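Local coordinates for kelch repeat and BTB domain-containing protein A55 (Vaccinia virus WR, PDB 6I2M) that probably serves as a substrate adapter of host CUL3 ubiquitin ligases, binding CUL3 through its BTB domain, with Kelch repeats, absent here, thought to recruit targets, at residues N144-N149 with I168-D173; N122-Y127 with K160-E165; R152-E157 with P185-K190; K116-K121 with E139-N144. One frame throughout, in Å; residues are numbered along the deposited sequence.

Interaction 1 of 4, residues N144-N149 with I168-D173; sequences NTILQN and IKILSD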
loop_
_atom_site.group_PDB
_atom_site.type_symbol
_atom_site.label_atom_id
_atom_site.label_comp_id
_atom_site.label_asym_id
_atom_site.label_seq_id
_atom_site.Cartn_x
_atom_site.Cartn_y
_atom_site.Cartn_z
ATOM N N ASN A 144 10.514 -33.087 -16.236
ATOM C CA ASN A 144 11.627 -32.827 -17.153
ATOM C C ASN A 144 12.973 -32.857 -16.423
ATOM O O ASN A 144 13.952 -33.365 -16.974
ATOM C CB ASN A 144 11.440 -31.488 -17.882
ATOM C CG ASN A 144 10.262 -31.431 -18.828
ATOM O OD1 ASN A 144 9.954 -32.383 -19.557
ATOM N ND2 ASN A 144 9.582 -30.295 -18.846
ATOM N N THR A 145 13.012 -32.330 -15.180
ATOM C CA THR A 145 14.213 -32.287 -14.338
ATOM C C THR A 145 14.537 -33.693 -13.783
ATOM O O THR A 145 15.707 -33.986 -13.533
ATOM C CB THR A 145 14.099 -31.179 -13.275
ATOM O OG1 THR A 145 13.560 -30.006 -13.883
ATOM C CG2 THR A 145 15.441 -30.831 -12.635
ATOM N N ILE A 146 13.513 -34.566 -13.630
ATOM C CA ILE A 146 13.691 -35.956 -13.188
ATOM C C ILE A 146 14.304 -36.759 -14.344
ATOM O O ILE A 146 15.271 -37.492 -14.131
ATOM C CB ILE A 146 12.367 -36.576 -12.635
ATOM C CG1 ILE A 146 12.170 -36.189 -11.158
ATOM C CG2 ILE A 146 12.307 -38.114 -12.807
ATOM C CD1 ILE A 146 10.746 -36.270 -10.664
ATOM N N LEU A 147 13.754 -36.583 -15.562
ATOM C CA LEU A 147 14.182 -37.245 -16.795
ATOM C C LEU A 147 15.621 -36.903 -17.209
ATOM O O LEU A 147 16.300 -37.761 -17.774
ATOM C CB LEU A 147 13.184 -36.945 -17.932
ATOM C CG LEU A 147 12.176 -38.054 -18.284
ATOM C CD1 LEU A 147 11.152 -38.272 -17.177
ATOM C CD2 LEU A 147 11.443 -37.726 -19.564
ATOM N N GLN A 148 16.094 -35.672 -16.907
ATOM C CA GLN A 148 17.461 -35.240 -17.229
ATOM C C GLN A 148 18.496 -35.659 -16.155
ATOM O O GLN A 148 19.701 -35.537 -16.388
ATOM C CB GLN A 148 17.531 -33.728 -17.545
ATOM C CG GLN A 148 17.272 -32.791 -16.364
ATOM C CD GLN A 148 17.159 -31.340 -16.776
ATOM O OE1 GLN A 148 16.352 -30.963 -17.636
ATOM N NE2 GLN A 148 17.956 -30.486 -16.153
ATOM N N ASN A 149 18.019 -36.173 -15.001
ATOM C CA ASN A 149 18.851 -36.636 -13.883
ATOM C C ASN A 149 18.417 -38.039 -13.398
ATOM O O ASN A 149 18.693 -38.411 -12.255
ATOM C CB ASN A 149 18.811 -35.616 -12.729
ATOM C CG ASN A 149 19.373 -34.257 -13.067
ATOM O OD1 ASN A 149 20.575 -34.090 -13.301
ATOM N ND2 ASN A 149 18.515 -33.250 -13.083
ATOM N N ILE A 168 5.810 -45.639 -14.939
ATOM C CA ILE A 168 5.330 -45.969 -16.285
ATOM C C ILE A 168 5.410 -44.709 -17.162
ATOM O O ILE A 168 5.901 -44.792 -18.286
ATOM C CB ILE A 168 3.904 -46.610 -16.249
ATOM C CG1 ILE A 168 3.924 -47.971 -15.510
ATOM C CG2 ILE A 168 3.305 -46.770 -17.663
ATOM C CD1 ILE A 168 2.580 -48.413 -14.890
ATOM N N LYS A 169 4.977 -43.546 -16.621
ATOM C CA LYS A 169 4.984 -42.234 -17.283
ATOM C C LYS A 169 6.403 -41.782 -17.673
ATOM O O LYS A 169 6.580 -41.203 -18.747
ATOM C CB LYS A 169 4.308 -41.180 -16.385
ATOM C CG LYS A 169 3.875 -39.915 -17.117
ATOM C CD LYS A 169 3.385 -38.847 -16.153
ATOM C CE LYS A 169 3.071 -37.554 -16.863
ATOM N NZ LYS A 169 2.650 -36.494 -15.912
ATOM N N ILE A 170 7.398 -42.053 -16.804
ATOM C CA ILE A 170 8.808 -41.700 -17.010
ATOM C C ILE A 170 9.431 -42.530 -18.156
ATOM O O ILE A 170 10.024 -41.954 -19.071
ATOM C CB ILE A 170 9.601 -41.783 -15.663
ATOM C CG1 ILE A 170 9.256 -40.585 -14.743
ATOM C CG2 ILE A 170 11.120 -41.876 -15.885
ATOM C CD1 ILE A 170 9.503 -40.797 -13.229
ATOM N N LEU A 171 9.271 -43.867 -18.108
ATOM C CA LEU A 171 9.817 -44.812 -19.090
ATOM C C LEU A 171 9.005 -44.908 -20.398
ATOM O O LEU A 171 9.528 -45.418 -21.391
ATOM C CB LEU A 171 9.955 -46.215 -18.456
ATOM C CG LEU A 171 10.849 -46.351 -17.215
ATOM C CD1 LEU A 171 10.399 -47.509 -16.346
ATOM C CD2 LEU A 171 12.313 -46.521 -17.595
ATOM N N SER A 172 7.743 -44.420 -20.386
ATOM C CA SER A 172 6.740 -44.444 -21.465
ATOM C C SER A 172 7.270 -44.309 -22.904
ATOM O O SER A 172 7.043 -45.223 -23.702
ATOM C CB SER A 172 5.667 -43.386 -21.222
ATOM O OG SER A 172 4.530 -43.594 -22.047
ATOM N N ASP A 173 7.936 -43.187 -23.246
ATOM C CA ASP A 173 8.403 -42.970 -24.617
ATOM C C ASP A 173 9.861 -42.487 -24.725
ATOM O O ASP A 173 10.749 -43.319 -24.917
ATOM C CB ASP A 173 7.440 -42.036 -25.391
ATOM C CG ASP A 173 6.881 -40.848 -24.618
ATOM O OD1 ASP A 173 7.538 -40.402 -23.646
ATOM O OD2 ASP A 173 5.796 -40.354 -24.992
#
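Ile146 and Leu147 meet Ile170 without any polar bond between them; the shortest one beside them lies within 144-149, where Asn149 ND2 donates to Thr145 O at 2.9 Å. That donor sits in the carbonyl plane with an N-H...O angle of 149°, and it ties the residue just ahead of helix 150-153 back to helix 136-147. Across the contact, the longer branch of Ile170 ends at Ile146, where CD1 reaches Ile146 CG2 at 3.9 Å, the two side chains crossing at about a right angle. On the way, CG1 of this branch touches Leu147 CD1, and Ile170 CG2 adds a second contact to the same methyl at 3.8 Å, the chains sliding past one another in opposite directions. Leu147 has a chi1 of -102°, away from the usual staggered values, and in this pose CD1 reaches Ile170. Ile150 closes on Ile170 from helix 150-153, while Met175 and Leu176 touch Leu147. Next along the chain, Lys169 carries the directional links to helix 136-147, a salt bridge to Glu139 and a cation-pi contact with Phe143. Between the three aliphatic side chains themselves, nothing but shape fit and burial holds.

Interaction 2 of 4, residues N122-Y127 with K160-E165; sequences NCIDFY and KYLTEE
Leu162 reaches Ile124 and Tyr127 on helix 120-132 with its two methyl groups, and all the contact between the segments is apolar. CD1 of Leu162 lies 3.8 Å from Ile124 CD1 and slightly farther from CG1 of the same residue. The other methyl, CD2, comes 3.8 Å from Tyr127 CD2, approaching the ring obliquely. Both side chains cross that of Leu162 at about a right angle. Ile124 turns CG1 opposite its backbone nitrogen (chi1 -171°), which carries the end of the chain across to the leucine. Leu153 packs on Ile124 as well, and Ile146 and Lys169 on Tyr127; all three residues of the contact are buried.

The polar bonds are made around this contact. Leu162 O accepts from Trp191 NE1, joining the loop to helix 184-195, and Thr163, at the N-cap position of helix 164-171, is hydrogen-bonded through OG1 to Ser166 OG. On helix 120-132, Asn122 O receives both Asp125 N and Phe126 N, while Asp125 forms a salt bridge with Lys92. Leu162 thus fills the core between helix 120-132 and the loop ahead of helix 164-171, in the helical BACK domain that follows BTB in BTB-Kelch proteins.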
loop_
_atom_site.group_PDB
_atom_site.type_symbol
_atom_site.label_atom_id
_atom_site.label_comp_id
_atom_site.label_asym_id
_atom_site.label_seq_id
_atom_site.Cartn_x
_atom_site.Cartn_y
_atom_site.Cartn_z
ATOM N N ASN A 122 15.744 -31.748 -5.471
ATOM C CA ASN A 122 14.434 -31.141 -5.227
ATOM C C ASN A 122 13.314 -31.687 -6.118
ATOM O O ASN A 122 12.246 -32.015 -5.601
ATOM C CB ASN A 122 14.512 -29.611 -5.347
ATOM C CG ASN A 122 15.445 -28.935 -4.368
ATOM O OD1 ASN A 122 15.589 -29.337 -3.206
ATOM N ND2 ASN A 122 16.093 -27.872 -4.817
ATOM N N CYS A 123 13.560 -31.771 -7.448
ATOM C CA CYS A 123 12.619 -32.216 -8.492
ATOM C C CYS A 123 11.853 -33.500 -8.156
ATOM O O CYS A 123 10.664 -33.598 -8.469
ATOM C CB CYS A 123 13.328 -32.338 -9.837
ATOM S SG CYS A 123 14.594 -33.633 -9.897
ATOM N N ILE A 124 12.542 -34.476 -7.540
ATOM C CA ILE A 124 11.996 -35.772 -7.126
ATOM C C ILE A 124 10.843 -35.600 -6.104
ATOM O O ILE A 124 9.855 -36.335 -6.172
ATOM C CB ILE A 124 13.144 -36.722 -6.649
ATOM C CG1 ILE A 124 12.643 -38.165 -6.415
ATOM C CG2 ILE A 124 13.917 -36.175 -5.434
ATOM C CD1 ILE A 124 13.591 -39.233 -6.912
ATOM N N ASP A 125 10.948 -34.591 -5.216
ATOM C CA ASP A 125 9.951 -34.274 -4.193
ATOM C C ASP A 125 8.830 -33.374 -4.730
ATOM O O ASP A 125 7.670 -33.567 -4.357
ATOM C CB ASP A 125 10.633 -33.634 -2.967
ATOM C CG ASP A 125 9.715 -33.317 -1.800
ATOM O OD1 ASP A 125 8.897 -34.190 -1.430
ATOM O OD2 ASP A 125 9.830 -32.206 -1.243
ATOM N N PHE A 126 9.173 -32.398 -5.599
ATOM C CA PHE A 126 8.220 -31.450 -6.181
ATOM C C PHE A 126 7.249 -32.073 -7.195
ATOM O O PHE A 126 6.187 -31.494 -7.438
ATOM C CB PHE A 126 8.937 -30.230 -6.783
ATOM C CG PHE A 126 9.413 -29.234 -5.752
ATOM C CD1 PHE A 126 8.514 -28.399 -5.098
ATOM C CD2 PHE A 126 10.763 -29.122 -5.441
ATOM C CE1 PHE A 126 8.955 -27.484 -4.137
ATOM C CE2 PHE A 126 11.203 -28.202 -4.483
ATOM C CZ PHE A 126 10.297 -27.387 -3.840
ATOM N N TYR A 127 7.593 -33.244 -7.772
ATOM C CA TYR A 127 6.730 -33.945 -8.730
ATOM C C TYR A 127 5.536 -34.595 -8.027
ATOM O O TYR A 127 4.402 -34.415 -8.475
ATOM C CB TYR A 127 7.525 -34.972 -9.559
ATOM C CG TYR A 127 6.668 -35.881 -10.416
ATOM C CD1 TYR A 127 6.170 -35.453 -11.643
ATOM C CD2 TYR A 127 6.365 -37.177 -10.004
ATOM C CE1 TYR A 127 5.375 -36.284 -12.433
ATOM C CE2 TYR A 127 5.564 -38.014 -10.781
ATOM C CZ TYR A 127 5.077 -37.566 -11.998
ATOM O OH TYR A 127 4.298 -38.392 -12.771
ATOM N N LYS A 160 12.095 -44.061 -3.609
ATOM C CA LYS A 160 11.122 -45.036 -3.107
ATOM C C LYS A 160 9.680 -44.498 -3.049
ATOM O O LYS A 160 8.735 -45.283 -3.140
ATOM C CB LYS A 160 11.559 -45.609 -1.741
ATOM C CG LYS A 160 11.790 -44.562 -0.645
ATOM C CD LYS A 160 12.251 -45.195 0.657
ATOM C CE LYS A 160 12.482 -44.158 1.727
ATOM N NZ LYS A 160 12.876 -44.777 3.018
ATOM N N TYR A 161 9.520 -43.167 -2.898
ATOM C CA TYR A 161 8.220 -42.497 -2.801
ATOM C C TYR A 161 7.474 -42.375 -4.140
ATOM O O TYR A 161 6.262 -42.146 -4.130
ATOM C CB TYR A 161 8.357 -41.124 -2.117
ATOM C CG TYR A 161 8.927 -41.195 -0.716
ATOM C CD1 TYR A 161 8.120 -41.518 0.372
ATOM C CD2 TYR A 161 10.271 -40.928 -0.475
ATOM C CE1 TYR A 161 8.640 -41.588 1.663
ATOM C CE2 TYR A 161 10.802 -40.990 0.813
ATOM C CZ TYR A 161 9.983 -41.323 1.880
ATOM O OH TYR A 161 10.501 -41.387 3.150
ATOM N N LEU A 162 8.186 -42.534 -5.279
ATOM C CA LEU A 162 7.594 -42.458 -6.621
ATOM C C LEU A 162 6.678 -43.653 -6.884
ATOM O O LEU A 162 7.099 -44.803 -6.733
ATOM C CB LEU A 162 8.673 -42.331 -7.716
ATOM C CG LEU A 162 9.417 -40.992 -7.799
ATOM C CD1 LEU A 162 10.766 -41.165 -8.450
ATOM C CD2 LEU A 162 8.607 -39.943 -8.553
ATOM N N THR A 163 5.415 -43.365 -7.245
ATOM C CA THR A 163 4.363 -44.358 -7.507
ATOM C C THR A 163 4.615 -45.190 -8.776
ATOM O O THR A 163 5.447 -44.816 -9.607
ATOM C CB THR A 163 2.973 -43.688 -7.524
ATOM O OG1 THR A 163 2.952 -42.651 -8.506
ATOM C CG2 THR A 163 2.563 -43.133 -6.162
ATOM N N GLU A 164 3.888 -46.322 -8.905
ATOM C CA GLU A 164 3.946 -47.258 -10.035
ATOM C C GLU A 164 3.535 -46.568 -11.344
ATOM O O GLU A 164 4.186 -46.776 -12.369
ATOM C CB GLU A 164 3.041 -48.473 -9.757
ATOM C CG GLU A 164 3.228 -49.635 -10.717
ATOM C CD GLU A 164 2.096 -50.642 -10.697
ATOM O OE1 GLU A 164 1.275 -50.628 -11.642
ATOM O OE2 GLU A 164 2.026 -51.442 -9.737
ATOM N N GLU A 165 2.467 -45.741 -11.294
ATOM C CA GLU A 165 1.926 -44.978 -12.426
ATOM C C GLU A 165 2.934 -43.932 -12.914
ATOM O O GLU A 165 3.031 -43.692 -14.120
ATOM C CB GLU A 165 0.597 -44.292 -12.047
ATOM C CG GLU A 165 -0.553 -45.243 -11.741
ATOM C CD GLU A 165 -0.600 -45.838 -10.344
ATOM O OE1 GLU A 165 -1.125 -46.966 -10.205
ATOM O OE2 GLU A 165 -0.119 -45.183 -9.390
#

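Interaction 3 of 4, residues R152-E157 with P185-K190; sequences RLINDE and PLILIK
The flat group of this contact is the carboxamide of Asn155, which Lys190 meets at its oxygen. Lys190 NZ donates to Asn155 OD1 at 3.1 Å, from a position tilted 23° out of the carbonyl plane and with a C=O...N angle of 131°. The lysine's CE also touches the same oxygen, at 3.8 Å, and the two side chains cross at a slant. Lys190 is bent at chi2 and chi4, the second bend turning the ammonium group toward the amide.

Beside this polar link the contact is aliphatic. Ile154 holds CG1 between its backbone nitrogen and carbonyl carbon (chi1 58°), which places CD1 on the lysine and leaves CG2 for Ile187. CD1 lies 3.8 Å from Lys190 CG and 3.7 Å from NZ, and the two side chains cross at about a right angle. The isoleucine thus touches the lysine both at its methylene part and at its charged end, while the ammonium group donates to the asparagine oxygen at the exposed border. Ile154 CG2 packs against Ile187 CG2 at 3.8 Å, again with the side chains crossing nearly perpendicularly. Both isoleucines are buried, whereas Asn155 is exposed and Lys190 partly so; the hydrogen bond therefore runs along the border of the apolar patch.

The contact joins the chain just beyond helix 150-153 to one flank of helix 184-195. Ile187 also reaches back to Ile150 and Leu151 of that short helix and to Ile178 in a loop, while Phe159 packs on Ile154; from the preceding residue, Leu153 continues the packing to Cys123 and Ile124 of helix 120-132.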
loop_
_atom_site.group_PDB
_atom_site.type_symbol
_atom_site.label_atom_id
_atom_site.label_comp_id
_atom_site.label_asym_id
_atom_site.label_seq_id
_atom_site.Cartn_x
_atom_site.Cartn_y
_atom_site.Cartn_z
ATOM N N ARG A 152 20.982 -40.537 -11.816
ATOM C CA ARG A 152 21.497 -39.995 -10.558
ATOM C C ARG A 152 20.453 -40.180 -9.454
ATOM O O ARG A 152 20.812 -40.310 -8.283
ATOM C CB ARG A 152 21.806 -38.497 -10.704
ATOM C CG ARG A 152 23.075 -38.179 -11.475
ATOM C CD ARG A 152 23.217 -36.681 -11.639
ATOM N NE ARG A 152 24.474 -36.310 -12.288
ATOM C CZ ARG A 152 24.809 -35.065 -12.610
ATOM N NH1 ARG A 152 23.983 -34.057 -12.352
ATOM N NH2 ARG A 152 25.972 -34.817 -13.198
ATOM N N LEU A 153 19.159 -40.179 -9.840
ATOM C CA LEU A 153 18.011 -40.284 -8.940
ATOM C C LEU A 153 17.597 -41.714 -8.568
ATOM O O LEU A 153 16.899 -41.883 -7.568
ATOM C CB LEU A 153 16.809 -39.512 -9.511
ATOM C CG LEU A 153 16.912 -37.987 -9.463
ATOM C CD1 LEU A 153 15.939 -37.345 -10.422
ATOM C CD2 LEU A 153 16.710 -37.461 -8.054
ATOM N N ILE A 154 18.026 -42.736 -9.344
ATOM C CA ILE A 154 17.701 -44.146 -9.064
ATOM C C ILE A 154 18.354 -44.637 -7.754
ATOM O O ILE A 154 17.863 -45.586 -7.141
ATOM C CB ILE A 154 17.983 -45.106 -10.257
ATOM C CG1 ILE A 154 19.461 -45.061 -10.712
ATOM C CG2 ILE A 154 17.013 -44.851 -11.417
ATOM C CD1 ILE A 154 19.987 -46.340 -11.359
ATOM N N ASN A 155 19.443 -43.964 -7.329
ATOM C CA ASN A 155 20.193 -44.258 -6.104
ATOM C C ASN A 155 19.823 -43.294 -4.956
ATOM O O ASN A 155 20.214 -43.537 -3.810
ATOM C CB ASN A 155 21.700 -44.221 -6.382
ATOM C CG ASN A 155 22.142 -45.152 -7.484
ATOM O OD1 ASN A 155 22.228 -46.373 -7.307
ATOM N ND2 ASN A 155 22.434 -44.594 -8.649
ATOM N N ASP A 156 19.067 -42.217 -5.267
ATOM C CA ASP A 156 18.615 -41.191 -4.319
ATOM C C ASP A 156 17.619 -41.755 -3.292
ATOM O O ASP A 156 16.930 -42.738 -3.576
ATOM C CB ASP A 156 18.009 -39.992 -5.080
ATOM C CG ASP A 156 17.779 -38.738 -4.256
ATOM O OD1 ASP A 156 18.761 -38.205 -3.694
ATOM O OD2 ASP A 156 16.617 -38.278 -4.189
ATOM N N GLU A 157 17.564 -41.134 -2.096
ATOM C CA GLU A 157 16.700 -41.515 -0.970
ATOM C C GLU A 157 15.202 -41.402 -1.278
ATOM O O GLU A 157 14.435 -42.288 -0.894
ATOM C CB GLU A 157 17.036 -40.672 0.276
ATOM C CG GLU A 157 18.393 -40.962 0.894
ATOM C CD GLU A 157 18.760 -40.044 2.044
ATOM O OE1 GLU A 157 18.171 -40.194 3.139
ATOM O OE2 GLU A 157 19.643 -39.177 1.853
ATOM N N PRO A 185 15.323 -51.145 -18.407
ATOM C CA PRO A 185 14.987 -52.253 -17.490
ATOM C C PRO A 185 15.784 -52.211 -16.183
ATOM O O PRO A 185 15.277 -52.660 -15.157
ATOM C CB PRO A 185 15.307 -53.513 -18.308
ATOM C CG PRO A 185 15.516 -53.044 -19.716
ATOM C CD PRO A 185 16.044 -51.659 -19.588
ATOM N N LEU A 186 17.016 -51.655 -16.220
ATOM C CA LEU A 186 17.896 -51.506 -15.052
ATOM C C LEU A 186 17.336 -50.477 -14.058
ATOM O O LEU A 186 17.564 -50.609 -12.855
ATOM C CB LEU A 186 19.331 -51.129 -15.468
ATOM C CG LEU A 186 20.107 -52.157 -16.299
ATOM C CD1 LEU A 186 21.146 -51.477 -17.166
ATOM C CD2 LEU A 186 20.760 -53.213 -15.416
ATOM N N ILE A 187 16.604 -49.460 -14.569
ATOM C CA ILE A 187 15.941 -48.412 -13.781
ATOM C C ILE A 187 14.748 -49.046 -13.033
ATOM O O ILE A 187 14.525 -48.736 -11.860
ATOM C CB ILE A 187 15.545 -47.201 -14.688
ATOM C CG1 ILE A 187 16.804 -46.431 -15.155
ATOM C CG2 ILE A 187 14.555 -46.245 -13.993
ATOM C CD1 ILE A 187 16.704 -45.769 -16.538
ATOM N N LEU A 188 14.022 -49.963 -13.713
ATOM C CA LEU A 188 12.883 -50.716 -13.178
ATOM C C LEU A 188 13.338 -51.641 -12.036
ATOM O O LEU A 188 12.635 -51.745 -11.030
ATOM C CB LEU A 188 12.203 -51.522 -14.306
ATOM C CG LEU A 188 10.929 -52.305 -13.959
ATOM C CD1 LEU A 188 9.698 -51.410 -13.989
ATOM C CD2 LEU A 188 10.732 -53.463 -14.915
ATOM N N ILE A 189 14.520 -52.288 -12.191
ATOM C CA ILE A 189 15.125 -53.181 -11.191
ATOM C C ILE A 189 15.444 -52.397 -9.907
ATOM O O ILE A 189 15.072 -52.842 -8.820
ATOM C CB ILE A 189 16.350 -53.961 -11.772
ATOM C CG1 ILE A 189 15.891 -55.005 -12.818
ATOM C CG2 ILE A 189 17.190 -54.634 -10.667
ATOM C CD1 ILE A 189 16.937 -55.379 -13.889
ATOM N N LYS A 190 16.078 -51.210 -10.047
ATOM C CA LYS A 190 16.431 -50.319 -8.935
ATOM C C LYS A 190 15.204 -49.808 -8.172
ATOM O O LYS A 190 15.295 -49.590 -6.963
ATOM C CB LYS A 190 17.313 -49.152 -9.410
ATOM C CG LYS A 190 18.779 -49.525 -9.623
ATOM C CD LYS A 190 19.610 -49.404 -8.341
ATOM C CE LYS A 190 21.057 -49.787 -8.542
ATOM N NZ LYS A 190 21.828 -48.723 -9.240
#

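Interaction 4 of 4, residues K116-K121 with E139-N144; sequences KNLCSK and ESASFN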
loop_
_atom_site.group_PDB
_atom_site.type_symbol
_atom_site.label_atom_id
_atom_site.label_comp_id
_atom_site.label_asym_id
_atom_site.label_seq_id
_atom_site.Cartn_x
_atom_site.Cartn_y
_atom_site.Cartn_z
ATOM N N LYS A 116 13.092 -21.788 -10.297
ATOM C CA LYS A 116 14.469 -21.279 -10.267
ATOM C C LYS A 116 15.397 -22.246 -9.518
ATOM O O LYS A 116 16.478 -22.561 -10.019
ATOM C CB LYS A 116 14.501 -19.876 -9.621
ATOM C CG LYS A 116 15.880 -19.231 -9.499
ATOM C CD LYS A 116 15.841 -18.044 -8.548
ATOM C CE LYS A 116 17.217 -17.523 -8.216
ATOM N NZ LYS A 116 17.161 -16.416 -7.227
ATOM N N ASN A 117 14.974 -22.700 -8.321
ATOM C CA ASN A 117 15.748 -23.603 -7.463
ATOM C C ASN A 117 15.413 -25.095 -7.674
ATOM O O ASN A 117 15.642 -25.907 -6.772
ATOM C CB ASN A 117 15.603 -23.190 -5.990
ATOM C CG ASN A 117 16.128 -21.809 -5.687
ATOM O OD1 ASN A 117 17.332 -21.600 -5.503
ATOM N ND2 ASN A 117 15.235 -20.835 -5.625
ATOM N N LEU A 118 14.903 -25.461 -8.869
ATOM C CA LEU A 118 14.555 -26.846 -9.192
ATOM C C LEU A 118 15.809 -27.676 -9.508
ATOM O O LEU A 118 16.192 -27.834 -10.672
ATOM C CB LEU A 118 13.497 -26.915 -10.318
ATOM C CG LEU A 118 12.686 -28.215 -10.453
ATOM C CD1 LEU A 118 11.800 -28.464 -9.230
ATOM C CD2 LEU A 118 11.811 -28.174 -11.687
ATOM N N CYS A 119 16.461 -28.174 -8.443
ATOM C CA CYS A 119 17.676 -28.992 -8.504
ATOM C C CYS A 119 17.320 -30.473 -8.682
ATOM O O CYS A 119 16.137 -30.822 -8.697
ATOM C CB CYS A 119 18.528 -28.772 -7.254
ATOM S SG CYS A 119 19.000 -27.047 -6.963
ATOM N N SER A 120 18.345 -31.343 -8.807
ATOM C CA SER A 120 18.175 -32.793 -8.934
ATOM C C SER A 120 17.646 -33.392 -7.621
ATOM O O SER A 120 16.831 -34.310 -7.650
ATOM C CB SER A 120 19.487 -33.457 -9.337
ATOM O OG SER A 120 20.532 -33.149 -8.428
ATOM N N LYS A 121 18.085 -32.843 -6.476
ATOM C CA LYS A 121 17.669 -33.266 -5.135
ATOM C C LYS A 121 16.257 -32.773 -4.757
ATOM O O LYS A 121 15.648 -33.324 -3.836
ATOM C CB LYS A 121 18.714 -32.840 -4.080
ATOM C CG LYS A 121 19.029 -31.344 -4.059
ATOM C CD LYS A 121 20.404 -31.061 -3.470
ATOM C CE LYS A 121 20.841 -29.630 -3.684
ATOM N NZ LYS A 121 21.244 -29.371 -5.095
ATOM N N GLU A 139 4.358 -29.747 -12.280
ATOM C CA GLU A 139 4.291 -31.184 -12.593
ATOM C C GLU A 139 5.072 -31.544 -13.857
ATOM O O GLU A 139 5.737 -32.578 -13.878
ATOM C CB GLU A 139 2.835 -31.659 -12.710
ATOM C CG GLU A 139 2.594 -33.038 -12.118
ATOM C CD GLU A 139 2.563 -34.211 -13.081
ATOM O OE1 GLU A 139 2.994 -34.055 -14.247
ATOM O OE2 GLU A 139 2.106 -35.299 -12.661
ATOM N N SER A 140 5.004 -30.687 -14.893
ATOM C CA SER A 140 5.716 -30.873 -16.159
ATOM C C SER A 140 7.204 -30.535 -16.013
ATOM O O SER A 140 8.041 -31.249 -16.565
ATOM C CB SER A 140 5.087 -30.024 -17.260
ATOM O OG SER A 140 3.740 -30.398 -17.500
ATOM N N ALA A 141 7.526 -29.454 -15.266
ATOM C CA ALA A 141 8.892 -28.977 -15.024
ATOM C C ALA A 141 9.718 -29.936 -14.162
ATOM O O ALA A 141 10.891 -30.161 -14.463
ATOM C CB ALA A 141 8.859 -27.595 -14.394
ATOM N N SER A 142 9.106 -30.496 -13.096
ATOM C CA SER A 142 9.744 -31.456 -12.191
ATOM C C SER A 142 9.969 -32.782 -12.909
ATOM O O SER A 142 10.965 -33.452 -12.645
ATOM C CB SER A 142 8.893 -31.673 -10.944
ATOM O OG SER A 142 8.713 -30.466 -10.224
ATOM N N PHE A 143 9.048 -33.145 -13.830
ATOM C CA PHE A 143 9.107 -34.352 -14.655
ATOM C C PHE A 143 10.305 -34.267 -15.607
ATOM O O PHE A 143 11.037 -35.247 -15.745
ATOM C CB PHE A 143 7.795 -34.521 -15.442
ATOM C CG PHE A 143 7.662 -35.787 -16.254
ATOM C CD1 PHE A 143 7.223 -36.967 -15.667
ATOM C CD2 PHE A 143 7.923 -35.786 -17.619
ATOM C CE1 PHE A 143 7.081 -38.134 -16.424
ATOM C CE2 PHE A 143 7.784 -36.954 -18.375
ATOM C CZ PHE A 143 7.363 -38.119 -17.772
ATOM N N ASN A 144 10.514 -33.087 -16.236
ATOM C CA ASN A 144 11.627 -32.827 -17.153
ATOM C C ASN A 144 12.973 -32.857 -16.423
ATOM O O ASN A 144 13.952 -33.365 -16.974
ATOM C CB ASN A 144 11.440 -31.488 -17.882
ATOM C CG ASN A 144 10.262 -31.431 -18.828
ATOM O OD1 ASN A 144 9.954 -32.383 -19.557
ATOM N ND2 ASN A 144 9.582 -30.295 -18.846
#
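Leu118 lays both methyl groups against Ala141 and Ser142 of helix 136-147, and this is the close-packed part of the contact. CD2 comes 3.5 Å from Ala141 O and 4.0 Å from Ala141 CB, so it touches both the backbone and the side chain of one residue. CD1 lies 3.8 Å from Ser142 OG. That hydroxyl has its polar partner within its own helix, bonded to Ile138 O, and what it presents to the leucine is a van der Waals contact. Ala141 O is likewise engaged, by Thr145 OG1. With its CG opposite the backbone nitrogen (chi1 -160°), Leu118 extends from the chain toward the helix.

Around this single side chain the segments separate. Lys116 and Lys121 are exposed on one segment, Ser140 and Asn144 on the other, and none of them bridges the two. Leu118 itself is only partly buried. It sits at the centre of an inverse gamma turn, with a weak bond from Cys119 N to Asn117 O, between helices 104-116 and 120-132; Asn117 O also accepts from Asn122 ND2.

The turn thus directs one aliphatic side chain from the link between helices 104-116 and 120-132 onto helix 136-147. With no hydrogen bond or charge pair between the segments, the contact depends on the fit of two methyl groups over a helix surface whose nearby carbonyl and hydroxyl oxygens have partners of their own.

In the fold
Interactions 1 and 2 are the buried contacts, purely aliphatic or aliphatic-aromatic, and both bring helix 164-171 or the loop ahead of it against the earlier helices 136-147 and 120-132. They abut through Ile146 and Tyr127. Interaction 3, farthest of the four from the centre of the chain, adds helix 184-195 and alone has a hydrogen bond across its segments, along its exposed border; Leu153 connects it to interactions 1 and 2. Interaction 4 lies nearest the centre of the chain and is partly buried. It shares helix 136-147 with interaction 1, to which the Lys169-Glu139 salt bridge also ties it, and helix 120-132 with interaction 2.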